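Local coordinates for tryptophan--tRNA ligase (Campylobacter jejuni subsp. jejuni, PDB 3TZL), which probably catalyses the ATP-dependent attachment of tryptophan to its cognate tRNA, as a homodimeric class I aminoacyl-tRNA synthetase, at residues A65-S69 against K283-L288; L103-S109 against Q151-I155; Q198-D202 against Q213-I217. All blocks are in the same frame, centred on the assembly; numbering follows the deposited sequence.

Each contact involves a helix, but its partner differs: another helix, an interhelical turn or a loop. Contact 1 is a buried helix-helix contact between helix 53-70 and helix 278-289, made largely of small and apolar side chains with one lysine bond at its exposed margin. Contact 2, partly buried and on the opposite side of the chain's centre, ties helix 150-167 to the turn between helices 101-105 and 108-115 through glutamine, histidine and serine, with His-152 next to the tryptophan pocket. Contact 3 is buried and polar at its centre: a loop that follows the predicted KMSKS region meets helix 207-215 close to the bound ADP. The centres of contacts 1 and 3 lie about 22 Å apart.

Contact 1 (A65-S69 against K283-L288)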
loop_
_atom_site.group_PDB
_atom_site.type_symbol
_atom_site.label_atom_id
_atom_site.label_comp_id
_atom_site.label_asym_id
_atom_site.label_seq_id
_atom_site.Cartn_x
_atom_site.Cartn_y
_atom_site.Cartn_z
ATOM N N ALA B 65 13.364 12.165 -18.528
ATOM C CA ALA B 65 14.168 12.768 -19.606
ATOM C C ALA B 65 14.116 14.290 -19.553
ATOM O O ALA B 65 15.141 14.957 -19.715
ATOM C CB ALA B 65 13.707 12.276 -20.971
ATOM N N ALA B 66 12.936 14.842 -19.302
ATOM C CA ALA B 66 12.798 16.295 -19.232
ATOM C C ALA B 66 13.600 16.907 -18.078
ATOM O O ALA B 66 14.276 17.925 -18.245
ATOM C CB ALA B 66 11.337 16.687 -19.116
ATOM N N PHE B 67 13.528 16.306 -16.895
ATOM C CA PHE B 67 14.193 16.945 -15.763
ATOM C C PHE B 67 15.711 16.811 -15.863
ATOM O O PHE B 67 16.461 17.735 -15.541
ATOM C CB PHE B 67 13.631 16.452 -14.428
ATOM C CG PHE B 67 12.230 16.953 -14.142
ATOM C CD1 PHE B 67 12.012 18.262 -13.759
ATOM C CD2 PHE B 67 11.140 16.110 -14.254
ATOM C CE1 PHE B 67 10.720 18.727 -13.498
ATOM C CE2 PHE B 67 9.852 16.561 -14.013
ATOM C CZ PHE B 67 9.642 17.872 -13.628
ATOM N N LEU B 68 16.165 15.658 -16.330
ATOM C CA LEU B 68 17.580 15.481 -16.597
ATOM C C LEU B 68 18.046 16.491 -17.637
ATOM O O LEU B 68 19.065 17.164 -17.445
ATOM C CB LEU B 68 17.852 14.051 -17.056
ATOM C CG LEU B 68 17.706 13.041 -15.925
ATOM C CD1 LEU B 68 17.786 11.636 -16.467
ATOM C CD2 LEU B 68 18.781 13.268 -14.887
ATOM N N SER B 69 17.283 16.622 -18.724
ATOM C CA SER B 69 17.644 17.552 -19.802
ATOM C C SER B 69 17.755 19.007 -19.362
ATOM O O SER B 69 18.577 19.755 -19.884
ATOM C CB SER B 69 16.639 17.460 -20.941
ATOM O OG SER B 69 16.748 16.186 -21.514
ATOM N N LYS B 283 19.271 16.583 -25.885
ATOM C CA LYS B 283 19.504 15.621 -24.815
ATOM C C LYS B 283 18.214 14.837 -24.481
ATOM O O LYS B 283 18.236 13.605 -24.275
ATOM C CB LYS B 283 20.033 16.343 -23.582
ATOM C CG LYS B 283 20.304 15.431 -22.406
ATOM C CD LYS B 283 20.980 16.219 -21.299
ATOM C CE LYS B 283 21.052 15.438 -20.000
ATOM N NZ LYS B 283 21.717 16.271 -18.952
ATOM N N TYR B 284 17.099 15.562 -24.434
ATOM C CA TYR B 284 15.791 14.981 -24.184
ATOM C C TYR B 284 15.469 13.882 -25.195
ATOM O O TYR B 284 15.189 12.736 -24.819
ATOM C CB TYR B 284 14.752 16.095 -24.233
ATOM C CG TYR B 284 13.301 15.672 -24.083
ATOM C CD1 TYR B 284 12.749 15.397 -22.832
ATOM C CD2 TYR B 284 12.463 15.630 -25.188
ATOM C CE1 TYR B 284 11.391 15.049 -22.700
ATOM C CE2 TYR B 284 11.122 15.281 -25.073
ATOM C CZ TYR B 284 10.594 14.999 -23.832
ATOM O OH TYR B 284 9.267 14.660 -23.756
ATOM N N ASN B 285 15.532 14.236 -26.472
ATOM C CA ASN B 285 15.304 13.290 -27.556
ATOM C C ASN B 285 16.240 12.092 -27.549
ATOM O O ASN B 285 15.801 10.967 -27.790
ATOM C CB ASN B 285 15.368 14.013 -28.902
ATOM C CG ASN B 285 14.196 14.956 -29.094
ATOM O OD1 ASN B 285 13.039 14.571 -28.892
ATOM N ND2 ASN B 285 14.485 16.203 -29.453
ATOM N N GLU B 286 17.520 12.331 -27.276
ATOM C CA GLU B 286 18.494 11.249 -27.136
ATOM C C GLU B 286 18.105 10.257 -26.029
ATOM O O GLU B 286 18.172 9.047 -26.221
ATOM C CB GLU B 286 19.904 11.817 -26.896
ATOM C CG GLU B 286 20.985 10.788 -26.531
ATOM C CD GLU B 286 21.236 10.674 -25.015
ATOM O OE1 GLU B 286 21.238 11.718 -24.318
ATOM O OE2 GLU B 286 21.437 9.536 -24.519
ATOM N N LEU B 287 17.692 10.767 -24.876
ATOM C CA LEU B 287 17.319 9.910 -23.758
ATOM C C LEU B 287 16.069 9.074 -24.056
ATOM O O LEU B 287 15.878 8.008 -23.479
ATOM C CB LEU B 287 17.105 10.745 -22.491
ATOM C CG LEU B 287 18.343 11.381 -21.850
ATOM C CD1 LEU B 287 17.928 12.479 -20.868
ATOM C CD2 LEU B 287 19.228 10.344 -21.145
ATOM N N LEU B 288 15.222 9.557 -24.959
ATOM C CA LEU B 288 14.019 8.825 -25.322
ATOM C C LEU B 288 14.262 7.839 -26.459
ATOM O O LEU B 288 13.594 6.810 -26.542
ATOM C CB LEU B 288 12.883 9.784 -25.688
ATOM C CG LEU B 288 12.373 10.628 -24.525
ATOM C CD1 LEU B 288 11.269 11.569 -25.004
ATOM C CD2 LEU B 288 11.879 9.717 -23.412
#
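Ala-65 and Tyr-284 mark the tight part of this helix pair, whose axes approach to 8.7 Å with their directions 140° apart, nearer antiparallel than parallel. The methyl of Ala-65 faces helix 278-289: CB of Ala-65 meets CD1 of Tyr-284 at 3.8 Å and CB of Leu-287 at 4.0 Å, while CD2 of Leu-288 touches the same methyl. The Tyr-284 ring turns its edge to helix 53-70, with Ala-66 N near the ring plane and Ala-66 CB 3.9 Å from CE1 of Tyr-284. CG of Tyr-284 stands anti to the backbone N (chi1 176°), which carries the ring alongside the Ala-65–Ala-66 backbone. One ring face is met by Leu-288 CD1, and Phe-204 stacks with the ring.

Ser-69 OG sits against the backbone of Tyr-284, yet its hydrogen bond runs back within its own helix, 2.7 Å to Ala-65 O. That carbonyl also accepts from Ser-69 N, the two donors reaching it from opposite faces. At the exposed margin, Lys-283 runs extended past Ser-69, and NZ of Lys-283 donates a 3.2 Å hydrogen bond to Leu-68 O from above the carbonyl plane; the solvent side rests on this polar arm, the alanine side on close packing. Apolar packing around alanine thus joins the nucleotide-binding domain to the C-terminal helices, with serine's hydroxyl satisfied inside its own helix and the lysine ammonium bound to a backbone carbonyl.

Contact 2 (L103-S109 against Q151-I155); sequences LLERAHS and QHVEI
Gln-151 grips the turn between helices 101-105 and 108-115 with both ends of its amide. OE1 of Gln-151 accepts from His-108 N at 3.0 Å, with an N-H...O angle of 164°, the donor lying in the carbonyl plane on a lone pair. NE2 of Gln-151 gives a hydrogen to Arg-106 O at 3.2 Å, but approaches from above that carbonyl's plane. The same amide therefore spans Ala-107, the N-cap residue of helix 108-115, and OE1 occupies the start of that helix. Water 1 adds to the grip: it donates to Gln-151 OE1 at 2.7 Å and accepts from Ser-109 N. The imidazole of His-108 crosses the glutamine side chain at about a right angle, bringing its CD2 to 3.4 Å from Gln-151 OE1.

A hydrogen bond, in which either partner could be the donor, joins Ser-109 OG to His-152 NE2, 3.0 Å apart, with the hydroxyl in the plane of the imidazole at its edge. On the apolar flank, Ile-155 CG1 packs on Leu-103 CG at 4.2 Å, and Ile-155 CD1 also reaches Ala-107 CB.

What positions these groups lies farther out. Gln-151 reaches the turn from helix 150-167 as an extended chain, its CG turned anti to the main-chain nitrogen (chi1 -168°). His-152 is held at its other nitrogen, ND1, by Gln-149, a residue of the tryptophan pocket, and its ring meets that of Tyr-127; the His-152 side chain is about 5 Å from the bound tryptophan. A carbonyl oxygen at the N-terminus of helix 108-115 would interact favourably with the partial positive charge there, and the serine–histidine pair extends this polar network to the second shell of the substrate pocket.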
loop_
_atom_site.group_PDB
_atom_site.type_symbol
_atom_site.label_atom_id
_atom_site.label_comp_id
_atom_site.label_asym_id
_atom_site.label_seq_id
_atom_site.Cartn_x
_atom_site.Cartn_y
_atom_site.Cartn_z
ATOM N N LEU B 103 -7.879 12.479 9.924
ATOM C CA LEU B 103 -6.822 13.194 9.220
ATOM C C LEU B 103 -7.040 13.161 7.699
ATOM O O LEU B 103 -6.782 14.144 7.004
ATOM C CB LEU B 103 -5.468 12.571 9.560
ATOM C CG LEU B 103 -4.367 13.415 10.199
ATOM C CD1 LEU B 103 -4.843 14.090 11.474
ATOM C CD2 LEU B 103 -3.154 12.529 10.471
ATOM N N LEU B 104 -7.507 12.026 7.187
ATOM C CA LEU B 104 -7.622 11.836 5.741
ATOM C C LEU B 104 -8.967 12.338 5.253
ATOM O O LEU B 104 -9.076 12.806 4.126
ATOM C CB LEU B 104 -7.425 10.356 5.346
ATOM C CG LEU B 104 -6.062 9.723 5.658
ATOM C CD1 LEU B 104 -6.074 8.233 5.364
ATOM C CD2 LEU B 104 -4.931 10.413 4.889
ATOM N N GLU B 105 -9.986 12.231 6.108
ATOM C CA GLU B 105 -11.313 12.750 5.790
ATOM C C GLU B 105 -11.294 14.267 5.674
ATOM O O GLU B 105 -12.124 14.850 4.975
ATOM C CB GLU B 105 -12.346 12.316 6.839
ATOM C CG GLU B 105 -12.695 10.837 6.769
ATOM C CD GLU B 105 -13.434 10.331 7.999
ATOM O OE1 GLU B 105 -13.699 11.130 8.922
ATOM O OE2 GLU B 105 -13.748 9.122 8.043
ATOM N N ARG B 106 -10.350 14.911 6.353
ATOM C CA ARG B 106 -10.264 16.366 6.309
ATOM C C ARG B 106 -9.348 16.888 5.200
ATOM O O ARG B 106 -9.309 18.088 4.941
ATOM C CB ARG B 106 -9.835 16.930 7.669
ATOM C CG ARG B 106 -10.916 16.833 8.726
ATOM C CD ARG B 106 -10.448 17.363 10.061
ATOM N NE ARG B 106 -10.762 16.407 11.113
ATOM C CZ ARG B 106 -9.851 15.769 11.835
ATOM N NH1 ARG B 106 -8.561 16.003 11.638
ATOM N NH2 ARG B 106 -10.234 14.910 12.766
ATOM N N ALA B 107 -8.604 15.994 4.558
ATOM C CA ALA B 107 -7.726 16.391 3.461
ATOM C C ALA B 107 -8.562 17.049 2.362
ATOM O O ALA B 107 -9.570 16.494 1.914
ATOM C CB ALA B 107 -6.978 15.179 2.913
ATOM N N HIS B 108 -8.161 18.246 1.957
ATOM C CA HIS B 108 -8.934 19.004 0.989
ATOM C C HIS B 108 -9.023 18.272 -0.340
ATOM O O HIS B 108 -10.059 18.292 -0.995
ATOM C CB HIS B 108 -8.341 20.399 0.811
ATOM C CG HIS B 108 -8.602 21.308 1.969
ATOM N ND1 HIS B 108 -9.872 21.718 2.322
ATOM C CD2 HIS B 108 -7.759 21.880 2.861
ATOM C CE1 HIS B 108 -9.799 22.507 3.379
ATOM N NE2 HIS B 108 -8.529 22.622 3.727
ATOM N N SER B 109 -7.957 17.591 -0.716
ATOM C CA SER B 109 -7.942 16.850 -1.960
ATOM C C SER B 109 -9.054 15.808 -2.021
ATOM O O SER B 109 -9.573 15.528 -3.069
ATOM C CB SER B 109 -6.569 16.217 -2.218
ATOM O OG SER B 109 -5.982 15.668 -1.046
ATOM N N GLN B 151 -1.033 20.952 3.608
ATOM C CA GLN B 151 -1.768 20.074 4.500
ATOM C C GLN B 151 -1.207 18.655 4.448
ATOM O O GLN B 151 -1.100 17.980 5.464
ATOM C CB GLN B 151 -3.251 20.096 4.147
ATOM C CG GLN B 151 -4.138 19.451 5.194
ATOM C CD GLN B 151 -5.565 19.322 4.716
ATOM O OE1 GLN B 151 -5.820 19.204 3.517
ATOM N NE2 GLN B 151 -6.504 19.349 5.646
ATOM N N HIS B 152 -0.824 18.204 3.264
ATOM C CA HIS B 152 -0.241 16.872 3.143
ATOM C C HIS B 152 1.024 16.695 3.992
ATOM O O HIS B 152 1.211 15.655 4.619
ATOM C CB HIS B 152 0.028 16.541 1.681
ATOM C CG HIS B 152 -1.219 16.387 0.877
ATOM N ND1 HIS B 152 -1.269 16.631 -0.476
ATOM C CD2 HIS B 152 -2.468 16.016 1.239
ATOM C CE1 HIS B 152 -2.495 16.415 -0.914
ATOM N NE2 HIS B 152 -3.241 16.035 0.105
ATOM N N VAL B 153 1.882 17.709 4.011
ATOM C CA VAL B 153 3.108 17.647 4.798
ATOM C C VAL B 153 2.790 17.628 6.296
ATOM O O VAL B 153 3.427 16.899 7.058
ATOM C CB VAL B 153 4.025 18.816 4.469
ATOM C CG1 VAL B 153 5.314 18.729 5.281
ATOM C CG2 VAL B 153 4.318 18.837 2.963
ATOM N N GLU B 154 1.794 18.418 6.702
ATOM C CA GLU B 154 1.292 18.402 8.071
ATOM C C GLU B 154 0.768 17.027 8.467
ATOM O O GLU B 154 1.002 16.545 9.588
ATOM C CB GLU B 154 0.191 19.450 8.244
ATOM C CG GLU B 154 0.675 20.887 8.119
ATOM C CD GLU B 154 -0.456 21.891 8.226
ATOM O OE1 GLU B 154 -1.631 21.471 8.205
ATOM O OE2 GLU B 154 -0.169 23.103 8.327
ATOM N N ILE B 155 0.053 16.386 7.550
ATOM C CA ILE B 155 -0.394 15.021 7.791
ATOM C C ILE B 155 0.811 14.098 8.012
ATOM O O ILE B 155 0.818 13.283 8.941
ATOM C CB ILE B 155 -1.243 14.510 6.628
ATOM C CG1 ILE B 155 -2.657 15.075 6.730
ATOM C CG2 ILE B 155 -1.278 12.998 6.607
ATOM C CD1 ILE B 155 -3.415 15.041 5.418
HETATM O O HOH W 1 -5.316 18.529 0.970
#

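Contact 3 (Q198-D202 against Q213-I217)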
loop_
_atom_site.group_PDB
_atom_site.type_symbol
_atom_site.label_atom_id
_atom_site.label_comp_id
_atom_site.label_asym_id
_atom_site.label_seq_id
_atom_site.Cartn_x
_atom_site.Cartn_y
_atom_site.Cartn_z
ATOM N N GLN B 198 -4.432 27.410 -22.374
ATOM C CA GLN B 198 -3.884 27.152 -23.706
ATOM C C GLN B 198 -3.123 28.372 -24.224
ATOM O O GLN B 198 -3.232 28.757 -25.397
ATOM C CB GLN B 198 -4.989 26.738 -24.684
ATOM C CG GLN B 198 -5.836 25.559 -24.207
ATOM C CD GLN B 198 -7.063 25.340 -25.075
ATOM O OE1 GLN B 198 -8.010 26.128 -25.042
ATOM N NE2 GLN B 198 -7.047 24.274 -25.865
ATOM N N ASN B 199 -2.354 28.983 -23.333
ATOM C CA ASN B 199 -1.591 30.164 -23.681
ATOM C C ASN B 199 -0.092 29.923 -23.503
ATOM O O ASN B 199 0.664 30.857 -23.225
ATOM C CB ASN B 199 -2.056 31.354 -22.831
ATOM C CG ASN B 199 -1.771 31.167 -21.350
ATOM O OD1 ASN B 199 -1.293 30.114 -20.912
ATOM N ND2 ASN B 199 -2.053 32.203 -20.567
ATOM N N THR B 200 0.328 28.667 -23.648
ATOM C CA THR B 200 1.679 28.276 -23.257
ATOM C C THR B 200 2.714 28.403 -24.375
ATOM O O THR B 200 2.385 28.493 -25.542
ATOM C CB THR B 200 1.717 26.828 -22.685
ATOM O OG1 THR B 200 1.432 25.881 -23.721
ATOM C CG2 THR B 200 0.690 26.662 -21.582
ATOM N N ILE B 201 3.978 28.423 -23.982
ATOM C CA ILE B 201 5.083 28.209 -24.902
ATOM C C ILE B 201 5.853 27.005 -24.375
ATOM O O ILE B 201 6.428 27.052 -23.283
ATOM C CB ILE B 201 5.984 29.432 -24.999
ATOM C CG1 ILE B 201 5.267 30.545 -25.757
ATOM C CG2 ILE B 201 7.285 29.091 -25.719
ATOM C CD1 ILE B 201 5.983 31.866 -25.690
ATOM N N ASP B 202 5.822 25.919 -25.144
ATOM C CA ASP B 202 6.363 24.636 -24.706
ATOM C C ASP B 202 7.865 24.512 -24.971
ATOM O O ASP B 202 8.413 25.146 -25.881
ATOM C CB ASP B 202 5.595 23.474 -25.357
ATOM C CG ASP B 202 4.099 23.520 -25.053
ATOM O OD1 ASP B 202 3.715 24.010 -23.975
ATOM O OD2 ASP B 202 3.303 23.074 -25.902
ATOM N N GLN B 213 2.938 28.724 -31.533
ATOM C CA GLN B 213 2.647 29.284 -30.219
ATOM C C GLN B 213 3.104 30.727 -30.124
ATOM O O GLN B 213 2.381 31.584 -29.621
ATOM C CB GLN B 213 3.294 28.436 -29.131
ATOM C CG GLN B 213 2.634 27.072 -29.037
ATOM C CD GLN B 213 3.250 26.161 -27.999
ATOM O OE1 GLN B 213 4.374 26.380 -27.525
ATOM N NE2 GLN B 213 2.511 25.119 -27.640
ATOM N N ILE B 214 4.305 30.996 -30.621
ATOM C CA ILE B 214 4.852 32.342 -30.564
ATOM C C ILE B 214 4.050 33.284 -31.451
ATOM O O ILE B 214 3.821 34.433 -31.096
ATOM C CB ILE B 214 6.342 32.345 -30.930
ATOM C CG1 ILE B 214 7.169 31.811 -29.748
ATOM C CG2 ILE B 214 6.809 33.726 -31.264
ATOM C CD1 ILE B 214 8.609 31.614 -30.083
ATOM N N SER B 215 3.598 32.782 -32.595
ATOM C CA SER B 215 2.811 33.590 -33.525
ATOM C C SER B 215 1.531 34.089 -32.876
ATOM O O SER B 215 1.033 35.159 -33.209
ATOM C CB SER B 215 2.465 32.783 -34.773
ATOM O OG SER B 215 3.030 33.369 -35.929
ATOM N N SER B 216 1.015 33.304 -31.936
ATOM C CA SER B 216 -0.255 33.591 -31.288
ATOM C C SER B 216 -0.139 34.650 -30.214
ATOM O O SER B 216 -1.144 35.034 -29.624
ATOM C CB SER B 216 -0.833 32.318 -30.660
ATOM O OG SER B 216 -0.156 31.982 -29.453
ATOM N N ILE B 217 1.078 35.114 -29.943
ATOM C CA ILE B 217 1.278 36.101 -28.885
ATOM C C ILE B 217 0.540 37.399 -29.216
ATOM O O ILE B 217 0.619 37.902 -30.341
ATOM C CB ILE B 217 2.767 36.393 -28.642
ATOM C CG1 ILE B 217 3.476 35.149 -28.089
ATOM C CG2 ILE B 217 2.934 37.570 -27.686
ATOM C CD1 ILE B 217 5.014 35.223 -28.223
#
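Gln-213 NE2 and Asp-202 OD2 form a short, nearly straight hydrogen bond of 2.8 Å, with an N-H...O angle of 169°. The aspartate oxygen lies in the amide plane of Gln-213, whereas the amide nitrogen reaches OD2 from well above the carboxylate plane, the two flat groups standing 78° apart. The other end of the amide turns to the backbone: OE1 of Gln-213 accepts from Asp-202 N, also at 2.8 Å. One glutamine thus holds a single residue by both its main chain and its side chain. Its chain is extended beyond CG and passes beside Thr-200 O, which lies 3.5 Å from Gln-213 CD.

The other carboxylate oxygen is taken up inside the loop, where Thr-200 OG1 donates to Asp-202 OD1 at 3.0 Å on the syn side but tilted out of the carboxylate plane. Thr-200 has OG1 between its backbone N and carbonyl carbon (chi1 68°), turning the hydroxyl toward the aspartate.

Next to the polar bonds, Ile-201 CD1 packs against Ile-214 CG1 at 4.2 Å and against CD1 of Ile-217, where helix 207-215 gives way to a turn. Gln-213 O, in the last turn of the helix, accepts from both the OG (2.6 Å) and the N of Ser-216. Ile-238 of helix 234-239 also packs on Ile-201.

The loop leads on from the predicted KMSKS region, and the Thr-200 side chain is about 5 Å from the bound ADP. Both carboxylate oxygens have a donor, which would favour the charged form of Asp-202 and keep the loop beside the nucleotide fastened to helix 207-215.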